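Local coordinates for protein neutral ceramidase (Pseudomonas aeruginosa, PDB 2ZWS) that hydrolyses the N-acyl linkage of ceramides to sphingosine and free fatty acid with the help of a zinc ion, and also runs the reverse synthesis, at residues 153-158 and 250-255; 202-207 and 244-249; 409-414 and 443-448. All coordinates share one frame; numbering follows the deposited sequence. Where two conformers were deposited one is given.

Contact 1: residues 153-158 and 250-255. Unlike the reference sequence in segment 153-158: Ser157 (reference Asn).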
loop_
_atom_site.group_PDB
_atom_site.type_symbol
_atom_site.label_atom_id
_atom_site.label_comp_id
_atom_site.label_asym_id
_atom_site.label_seq_id
_atom_site.Cartn_x
_atom_site.Cartn_y
_atom_site.Cartn_z
ATOM N N LEU A 153 -17.576 -6.194 10.149
ATOM C CA LEU A 153 -17.187 -7.241 9.187
ATOM C C LEU A 153 -16.548 -8.389 9.987
ATOM O O LEU A 153 -15.464 -8.218 10.545
ATOM C CB LEU A 153 -16.219 -6.653 8.127
ATOM C CG LEU A 153 -15.565 -7.628 7.143
ATOM C CD1 LEU A 153 -16.636 -8.492 6.437
ATOM C CD2 LEU A 153 -14.708 -6.853 6.120
ATOM N N ARG A 154 -17.237 -9.539 10.044
ATOM C CA ARG A 154 -16.887 -10.627 10.992
ATOM C C ARG A 154 -15.801 -11.643 10.614
ATOM O O ARG A 154 -15.016 -12.067 11.473
ATOM C CB ARG A 154 -18.126 -11.484 11.312
ATOM C CG ARG A 154 -19.326 -10.772 11.845
ATOM C CD ARG A 154 -20.389 -11.801 12.288
ATOM N NE ARG A 154 -20.871 -12.703 11.235
ATOM C CZ ARG A 154 -21.763 -12.380 10.301
ATOM N NH1 ARG A 154 -22.305 -11.162 10.264
ATOM N NH2 ARG A 154 -22.136 -13.287 9.404
ATOM N N ASN A 155 -15.819 -12.061 9.349
ATOM C CA ASN A 155 -15.191 -13.309 8.860
ATOM C C ASN A 155 -14.041 -13.054 7.843
ATOM O O ASN A 155 -13.637 -13.962 7.092
ATOM C CB ASN A 155 -16.313 -14.110 8.176
ATOM C CG ASN A 155 -15.946 -15.560 7.886
ATOM O OD1 ASN A 155 -15.357 -16.257 8.726
ATOM N ND2 ASN A 155 -16.335 -16.033 6.704
ATOM N N ALA A 156 -13.520 -11.833 7.826
ATOM C CA ALA A 156 -12.454 -11.486 6.863
ATOM C C ALA A 156 -11.041 -11.541 7.470
ATOM O O ALA A 156 -10.047 -11.634 6.731
ATOM C CB ALA A 156 -12.730 -10.102 6.226
ATOM N N SER A 157 -10.946 -11.466 8.802
ATOM C CA SER A 157 -9.667 -11.332 9.498
ATOM C C SER A 157 -9.574 -12.217 10.726
ATOM O O SER A 157 -10.579 -12.786 11.188
ATOM C CB SER A 157 -9.457 -9.884 9.942
ATOM O OG SER A 157 -10.526 -9.475 10.783
ATOM N N ARG A 158 -8.360 -12.363 11.236
ATOM C CA ARG A 158 -8.133 -13.107 12.474
ATOM C C ARG A 158 -6.911 -12.523 13.165
ATOM O O ARG A 158 -6.013 -11.983 12.500
ATOM C CB ARG A 158 -7.965 -14.606 12.199
ATOM C CG ARG A 158 -6.725 -14.968 11.391
ATOM C CD ARG A 158 -6.555 -16.492 11.259
ATOM N NE ARG A 158 -6.082 -17.104 12.502
ATOM C CZ ARG A 158 -4.816 -17.124 12.919
ATOM N NH1 ARG A 158 -3.847 -16.590 12.187
ATOM N NH2 ARG A 158 -4.517 -17.693 14.076
ATOM N N SER A 250 -4.378 -10.814 10.530
ATOM C CA SER A 250 -4.146 -11.528 9.277
ATOM C C SER A 250 -5.459 -11.804 8.551
ATOM O O SER A 250 -6.546 -11.820 9.165
ATOM C CB SER A 250 -3.559 -12.910 9.584
ATOM O OG SER A 250 -2.269 -12.806 10.141
ATOM N N PRO A 251 -5.383 -12.117 7.249
ATOM C CA PRO A 251 -6.602 -12.606 6.587
ATOM C C PRO A 251 -7.096 -13.870 7.301
ATOM O O PRO A 251 -6.295 -14.714 7.785
ATOM C CB PRO A 251 -6.124 -12.967 5.173
ATOM C CG PRO A 251 -4.886 -12.124 4.984
ATOM C CD PRO A 251 -4.219 -12.082 6.335
ATOM N N ASN A 252 -8.405 -14.001 7.375
ATOM C CA ASN A 252 -8.971 -15.241 7.877
ATOM C C ASN A 252 -8.662 -16.378 6.902
ATOM O O ASN A 252 -8.459 -16.135 5.703
ATOM C CB ASN A 252 -10.475 -15.076 7.996
ATOM C CG ASN A 252 -11.148 -16.224 8.749
ATOM O OD1 ASN A 252 -10.500 -17.007 9.483
ATOM N ND2 ASN A 252 -12.445 -16.364 8.528
ATOM N N LEU A 253 -8.618 -17.617 7.410
ATOM C CA LEU A 253 -8.580 -18.793 6.543
ATOM C C LEU A 253 -9.734 -18.805 5.557
ATOM O O LEU A 253 -10.852 -18.385 5.887
ATOM C CB LEU A 253 -8.598 -20.078 7.377
ATOM C CG LEU A 253 -7.406 -20.322 8.277
ATOM C CD1 LEU A 253 -7.686 -21.602 9.066
ATOM C CD2 LEU A 253 -6.084 -20.393 7.510
ATOM N N ASN A 254 -9.465 -19.273 4.339
ATOM C CA ASN A 254 -10.516 -19.376 3.332
ATOM C C ASN A 254 -11.079 -20.787 3.291
ATOM O O ASN A 254 -10.499 -21.694 2.675
ATOM C CB ASN A 254 -9.994 -18.989 1.954
ATOM C CG ASN A 254 -11.022 -19.182 0.870
ATOM O OD1 ASN A 254 -12.217 -19.387 1.137
ATOM N ND2 ASN A 254 -10.568 -19.094 -0.377
ATOM N N LEU A 255 -12.189 -20.980 3.996
ATOM C CA LEU A 255 -12.817 -22.298 4.088
ATOM C C LEU A 255 -14.110 -22.364 3.281
ATOM O O LEU A 255 -14.973 -23.192 3.547
ATOM C CB LEU A 255 -13.040 -22.685 5.556
ATOM C CG LEU A 255 -11.749 -22.724 6.393
ATOM C CD1 LEU A 255 -12.075 -23.088 7.855
ATOM C CD2 LEU A 255 -10.693 -23.684 5.825
#

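Contact 2: residues 202-207 and 244-249. With ZN (zinc ion), chain B.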
loop_
_atom_site.group_PDB
_atom_site.type_symbol
_atom_site.label_atom_id
_atom_site.label_comp_id
_atom_site.label_asym_id
_atom_site.label_seq_id
_atom_site.Cartn_x
_atom_site.Cartn_y
_atom_site.Cartn_z
ATOM N N PRO A 202 -9.115 -3.029 9.088
ATOM C CA PRO A 202 -7.763 -3.589 9.277
ATOM C C PRO A 202 -7.653 -5.072 8.970
ATOM O O PRO A 202 -8.345 -5.894 9.582
ATOM C CB PRO A 202 -7.485 -3.339 10.770
ATOM C CG PRO A 202 -8.897 -3.429 11.414
ATOM C CD PRO A 202 -9.912 -3.023 10.337
ATOM N N VAL A 203 -6.753 -5.413 8.052
ATOM C CA VAL A 203 -6.394 -6.807 7.780
ATOM C C VAL A 203 -5.124 -6.794 6.938
ATOM O O VAL A 203 -5.079 -6.069 5.946
ATOM C CB VAL A 203 -7.550 -7.605 7.076
ATOM C CG1 VAL A 203 -7.949 -6.994 5.687
ATOM C CG2 VAL A 203 -7.188 -9.103 6.978
ATOM N N HIS A 204 -4.103 -7.549 7.350
ATOM C CA HIS A 204 -2.892 -7.642 6.522
ATOM C C HIS A 204 -3.219 -8.039 5.084
ATOM O O HIS A 204 -3.999 -8.960 4.839
ATOM C CB HIS A 204 -1.852 -8.608 7.102
ATOM C CG HIS A 204 -0.835 -7.940 7.966
ATOM N ND1 HIS A 204 -1.131 -7.455 9.227
ATOM C CD2 HIS A 204 0.477 -7.672 7.749
ATOM C CE1 HIS A 204 -0.040 -6.892 9.732
ATOM N NE2 HIS A 204 0.941 -7.004 8.849
ATOM N N SER A 205 -2.577 -7.344 4.151
ATOM C CA SER A 205 -2.731 -7.637 2.742
ATOM C C SER A 205 -1.652 -8.634 2.303
ATOM O O SER A 205 -0.735 -8.322 1.508
ATOM C CB SER A 205 -2.685 -6.331 1.929
ATOM O OG SER A 205 -3.870 -5.588 2.201
ATOM N N THR A 206 -1.809 -9.855 2.805
ATOM C CA THR A 206 -0.779 -10.895 2.700
ATOM C C THR A 206 -1.390 -12.175 2.146
ATOM O O THR A 206 -0.879 -13.267 2.373
ATOM C CB THR A 206 -0.187 -11.219 4.091
ATOM O OG1 THR A 206 -1.265 -11.459 5.014
ATOM C CG2 THR A 206 0.666 -10.077 4.624
ATOM N N SER A 207 -2.518 -12.060 1.443
ATOM C CA SER A 207 -3.101 -13.253 0.824
ATOM C C SER A 207 -2.167 -13.893 -0.204
ATOM O O SER A 207 -2.168 -15.108 -0.360
ATOM C CB SER A 207 -4.447 -12.918 0.182
ATOM O OG SER A 207 -5.373 -12.512 1.181
ATOM N N THR A 244 -6.655 0.328 9.013
ATOM C CA THR A 244 -6.690 1.025 10.313
ATOM C C THR A 244 -5.556 0.519 11.218
ATOM O O THR A 244 -4.388 0.811 10.963
ATOM C CB THR A 244 -8.085 0.999 11.000
ATOM O OG1 THR A 244 -8.472 -0.346 11.294
ATOM C CG2 THR A 244 -9.119 1.633 10.103
ATOM N N ASN A 245 -5.901 -0.246 12.252
ATOM C CA ASN A 245 -4.932 -0.783 13.178
ATOM C C ASN A 245 -4.850 -2.292 12.896
ATOM O O ASN A 245 -5.581 -3.096 13.488
ATOM C CB ASN A 245 -5.312 -0.474 14.654
ATOM C CG ASN A 245 -6.833 -0.378 14.890
ATOM O OD1 ASN A 245 -7.340 0.674 15.310
ATOM N ND2 ASN A 245 -7.553 -1.473 14.640
ATOM N N ALA A 246 -3.948 -2.669 11.994
ATOM C CA ALA A 246 -3.869 -4.061 11.481
ATOM C C ALA A 246 -2.618 -4.820 11.937
ATOM O O ALA A 246 -2.341 -5.920 11.433
ATOM C CB ALA A 246 -3.934 -4.040 9.948
ATOM N N GLY A 247 -1.882 -4.266 12.897
ATOM C CA GLY A 247 -0.583 -4.815 13.265
ATOM C C GLY A 247 -0.626 -6.296 13.616
ATOM O O GLY A 247 0.322 -7.048 13.318
ATOM N N ASN A 248 -1.699 -6.721 14.281
ATOM C CA ASN A 248 -1.789 -8.112 14.712
ATOM C C ASN A 248 -2.927 -8.871 14.028
ATOM O O ASN A 248 -3.415 -9.873 14.550
ATOM C CB ASN A 248 -1.864 -8.245 16.272
ATOM C CG ASN A 248 -2.975 -7.379 16.899
ATOM O OD1 ASN A 248 -3.629 -6.584 16.206
ATOM N ND2 ASN A 248 -3.211 -7.556 18.211
ATOM N N LEU A 249 -3.322 -8.409 12.831
ATOM C CA LEU A 249 -4.455 -8.995 12.112
ATOM C C LEU A 249 -4.064 -9.544 10.734
ATOM O O LEU A 249 -3.541 -8.812 9.880
ATOM C CB LEU A 249 -5.571 -7.959 11.932
ATOM C CG LEU A 249 -6.312 -7.498 13.183
ATOM C CD1 LEU A 249 -7.163 -6.284 12.839
ATOM C CD2 LEU A 249 -7.222 -8.607 13.652
HETATM ZN ZN ZN B . 2.716 -5.865 8.740
HETATM O O HOH W 1 4.047 -7.042 7.592
#

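Contact 3: residues 409-414 and 443-448. With ZN (zinc ion), chain B; FMT (formic acid), chain D.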
loop_
_atom_site.group_PDB
_atom_site.type_symbol
_atom_site.label_atom_id
_atom_site.label_comp_id
_atom_site.label_asym_id
_atom_site.label_seq_id
_atom_site.Cartn_x
_atom_site.Cartn_y
_atom_site.Cartn_z
ATOM N N PRO A 409 2.281 6.673 11.367
ATOM C CA PRO A 409 3.365 6.082 10.579
ATOM C C PRO A 409 3.879 4.717 11.003
ATOM O O PRO A 409 5.100 4.492 11.056
ATOM C CB PRO A 409 4.487 7.123 10.712
ATOM C CG PRO A 409 4.297 7.649 12.152
ATOM C CD PRO A 409 2.780 7.704 12.306
ATOM N N ALA A 410 2.962 3.821 11.344
ATOM C CA ALA A 410 3.383 2.490 11.785
ATOM C C ALA A 410 2.221 1.485 11.696
ATOM O O ALA A 410 1.110 1.837 11.277
ATOM C CB ALA A 410 3.921 2.545 13.241
ATOM N N GLU A 411 2.494 0.233 12.081
ATOM C CA GLU A 411 1.468 -0.816 12.181
ATOM C C GLU A 411 1.009 -0.907 13.622
ATOM O O GLU A 411 1.760 -1.383 14.458
ATOM C CB GLU A 411 2.033 -2.188 11.775
ATOM C CG GLU A 411 2.948 -2.181 10.573
ATOM C CD GLU A 411 2.986 -3.519 9.863
ATOM O OE1 GLU A 411 1.994 -4.328 9.905
ATOM O OE2 GLU A 411 4.016 -3.773 9.223
ATOM N N PHE A 412 -0.212 -0.476 13.904
ATOM C CA PHE A 412 -0.711 -0.514 15.274
ATOM C C PHE A 412 -1.554 -1.755 15.487
ATOM O O PHE A 412 -2.390 -2.089 14.675
ATOM C CB PHE A 412 -1.538 0.736 15.549
ATOM C CG PHE A 412 -0.709 1.983 15.667
ATOM C CD1 PHE A 412 -0.052 2.523 14.540
ATOM C CD2 PHE A 412 -0.594 2.639 16.881
ATOM C CE1 PHE A 412 0.740 3.660 14.663
ATOM C CE2 PHE A 412 0.167 3.795 16.988
ATOM C CZ PHE A 412 0.845 4.310 15.868
ATOM N N THR A 413 -1.368 -2.425 16.613
ATOM C CA THR A 413 -2.250 -3.536 16.925
ATOM C C THR A 413 -3.634 -2.999 17.229
ATOM O O THR A 413 -3.811 -1.799 17.432
ATOM C CB THR A 413 -1.805 -4.259 18.176
ATOM O OG1 THR A 413 -1.767 -3.319 19.264
ATOM C CG2 THR A 413 -0.444 -4.905 17.965
ATOM N N VAL A 414 -4.616 -3.898 17.263
ATOM C CA VAL A 414 -6.014 -3.488 17.504
ATOM C C VAL A 414 -6.098 -2.553 18.729
ATOM O O VAL A 414 -6.595 -1.434 18.622
ATOM C CB VAL A 414 -6.950 -4.719 17.676
ATOM C CG1 VAL A 414 -8.366 -4.299 18.171
ATOM C CG2 VAL A 414 -7.038 -5.514 16.363
ATOM N N ASN A 443 2.317 8.164 5.794
ATOM C CA ASN A 443 3.362 9.189 5.753
ATOM C C ASN A 443 4.798 8.753 6.057
ATOM O O ASN A 443 5.733 9.410 5.588
ATOM C CB ASN A 443 2.997 10.423 6.590
ATOM C CG ASN A 443 1.704 11.094 6.141
ATOM O OD1 ASN A 443 0.934 11.591 6.992
ATOM N ND2 ASN A 443 1.485 11.173 4.842
ATOM N N ALA A 444 4.980 7.686 6.836
ATOM C CA ALA A 444 6.301 7.063 7.036
ATOM C C ALA A 444 6.046 5.654 7.509
ATOM O O ALA A 444 4.881 5.254 7.670
ATOM C CB ALA A 444 7.140 7.838 8.046
ATOM N N TYR A 445 7.115 4.905 7.746
ATOM C CA TYR A 445 6.947 3.566 8.301
ATOM C C TYR A 445 7.971 3.321 9.375
ATOM O O TYR A 445 9.168 3.382 9.126
ATOM C CB TYR A 445 7.078 2.528 7.190
ATOM C CG TYR A 445 6.861 1.138 7.705
ATOM C CD1 TYR A 445 5.571 0.633 7.927
ATOM C CD2 TYR A 445 7.955 0.334 8.017
ATOM C CE1 TYR A 445 5.393 -0.670 8.453
ATOM C CE2 TYR A 445 7.788 -0.952 8.494
ATOM C CZ TYR A 445 6.511 -1.453 8.730
ATOM O OH TYR A 445 6.346 -2.717 9.218
ATOM N N ALA A 446 7.488 3.035 10.583
ATOM C CA ALA A 446 8.383 2.814 11.728
ATOM C C ALA A 446 7.943 1.537 12.451
ATOM O O ALA A 446 7.806 1.514 13.682
ATOM C CB ALA A 446 8.359 4.037 12.644
ATOM N N SER A 447 7.769 0.472 11.676
ATOM C CA SER A 447 7.505 -0.865 12.195
ATOM C C SER A 447 6.217 -0.958 13.020
ATOM O O SER A 447 5.221 -0.433 12.627
ATOM C CB SER A 447 8.764 -1.394 12.914
ATOM O OG SER A 447 9.815 -1.530 11.964
ATOM N N TYR A 448 6.242 -1.613 14.183
ATOM C CA TYR A 448 5.002 -1.987 14.886
ATOM C C TYR A 448 4.751 -1.197 16.169
ATOM O O TYR A 448 5.687 -0.678 16.786
ATOM C CB TYR A 448 4.950 -3.511 15.153
ATOM C CG TYR A 448 4.709 -4.334 13.899
ATOM C CD1 TYR A 448 5.733 -4.609 12.994
ATOM C CD2 TYR A 448 3.449 -4.854 13.627
ATOM C CE1 TYR A 448 5.489 -5.356 11.800
ATOM C CE2 TYR A 448 3.193 -5.620 12.498
ATOM C CZ TYR A 448 4.202 -5.869 11.557
ATOM O OH TYR A 448 3.898 -6.610 10.404
HETATM ZN ZN ZN B . 2.716 -5.865 8.740
HETATM C C FMT D . 10.656 4.958 6.619
HETATM O O1 FMT D . 9.635 5.688 6.658
HETATM O O2 FMT D . 11.525 5.020 5.721
HETATM O O HOH W 1 4.047 -7.042 7.592
#

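Contact 1: residues 153-158 and 250-255
Ser250 meets Arg158 through backbone in both directions. Ser250 N donates to Arg158 O at 2.8 Å, and Ser250 O takes Arg158 N at 2.8 Å. Ser250 O also receives a CA-H...O contact from Ser157 CA at 3.2 Å. Ser250 is, by similarity, the nucleophile of the active site; its side chain lies on the same face of the ribbon as that of Arg158, CB approaching Arg158 CG, and also touches Arg160. Pro251 forms the next, non-hydrogen-bonded pair with Ser157. Together these two pairs make a minimal two-stranded antiparallel sheet, 157-159 against 249-251, partly buried and well away from the centre of the chain. The carbonyl O of Pro251 faces the aliphatic part of Arg158, whose CG is 3.6 Å away in one of the two modelled positions of that side chain. Asn252 carries the pairing past the end of the strand. Asn252 N donates an almost straight bond to Ala156 O, 3.0 Å at 172°. The side chain, with CG anti to N, then reaches back so that Asn252 ND2 gives a hydrogen to Asn155 O at 3.0 Å, coming from above the plane of that carbonyl. The acceptor lies close to the Asn252 amide plane, while the two asparagine amides are turned 73° against each other. Arg275 of helix 265-286 donates to the same Asn155 O, so this carbonyl is gripped by two side chains.

Contact 2: residues 202-207 and 244-249
The two loops run close with CA atoms 4.5 Å apart at Pro202 and Ala246, and segment 244-249 folds into a type I beta turn from Ala246 to Leu249, closed by Leu249 N on Ala246 O at 3.0 Å. Here a first-shell ligand loop of the zinc site meets its second-shell support in the catalytic domain: the loop after strand 194-200 brings a histidine ligand to the metal, and the turn after strand 238-242 holds that ligand from behind. Leu249 O does the holding. Leu249 O accepts His204 N at 2.9 Å and His204 ND1 at 2.8 Å, the two donors coming from opposite faces of its carbonyl plane and the oxygen lying 17° out of the His204 ring plane. Backbone and imidazole of one residue are thus tied to a single acceptor, which restrains the rotation of the ring. An ND1-H bonded to a carbonyl leaves NE2 for the metal and would probably make it a stronger donor. His97, Glu411 and Tyr448 complete the protein ligands, and the His97 ring meets that of His204 with planes about 65° apart.

Away from the imidazole, on the Pro202 side, the contact turns apolar. Pro202 presses its ring into the turn, CB lying 3.7 Å from Ala246 CB. Leu249, its CG anti to the carbonyl carbon (chi1 -68°), runs beside the proline in the same direction and sets CD1 against Pro202 CB. Thr244 crosses the ring obliquely, OG1 nearest Pro202 CG at 3.1 Å. At the far edge of the imidazole, His204 NE2 binds the zinc at 2.1 Å, and water 1 on that zinc lies in the ring plane.

Contact 3: residues 409-414 and 443-448
This is a buried contact, a short parallel strand pair continued by loop, that builds one side of the zinc site, deep in the catalytic domain. A two-stranded parallel sheet, 411-412 beside 448-449, sets Glu411 and Tyr448 next to each other on one face, their CA atoms 4.6 Å apart, and both side chains go to the same metal. The backbone link is nearly straight: Glu411 N donates to Ser447 O at 2.9 Å. Further back the pairing frays, with only a weak bond from Ala446 N to Pro409 O, and Pro409 CB packs on Ala444 CB.

Glu411 chelates the zinc through both oxygens, unevenly, OE1 at 2.1 Å and OE2 at 2.5 Å. Glu411 CB sits over a face of the Tyr448 ring as a CH-pi contact, 3.9 Å from the centroid, and the extended chain beyond CG carries the carboxylate across that face, the two planes 31° apart. Tyr445 comes to the carboxylate from another direction, its ring turned 52° from the carboxylate plane with the glutamate group at its edge. Tyr445 OH gives a hydrogen to Glu411 OE2 at 2.6 Å, the acceptor offering its anti lone pair, away from OE1; the anti torsion of Tyr445 (chi1 -178°) swings the ring back to make this possible. OE1 has a second partner in Tyr441 OH, so bonds as well as metal fix the carboxylate's rotation. Tyr445 is inferred to bind substrate, and Tyr445 N donates to a formic acid, probably from the crystallisation liquor, which is also hydrogen-bonded to Gln68 and Ser106, residues that share that inference. Tyr448 OH, hydrogen-bonded to Arg160, reaches the zinc at 2.2 Å.

From the N terminus, segment 153-158 comes first and pairs with 250-255, so contact 1 closes a loop of about 90 residues. Contact 2, between 202-207 and 244-249, is nested inside it, and its second segment runs straight into that of contact 1; the two touch where Pro251 packs against His204 and Thr206. Contact 3 closes a separate, shorter loop later in the chain, in series with both. It meets contact 2 by probable hydrogen bonds from Gly247 N to Phe412 O and from Val414 N to Asn248 OD1, and through the shared zinc. Contacts 1 and 3 do not touch, so the 244-249 turn bridges the peripheral ribbon to the metal-binding strand pair.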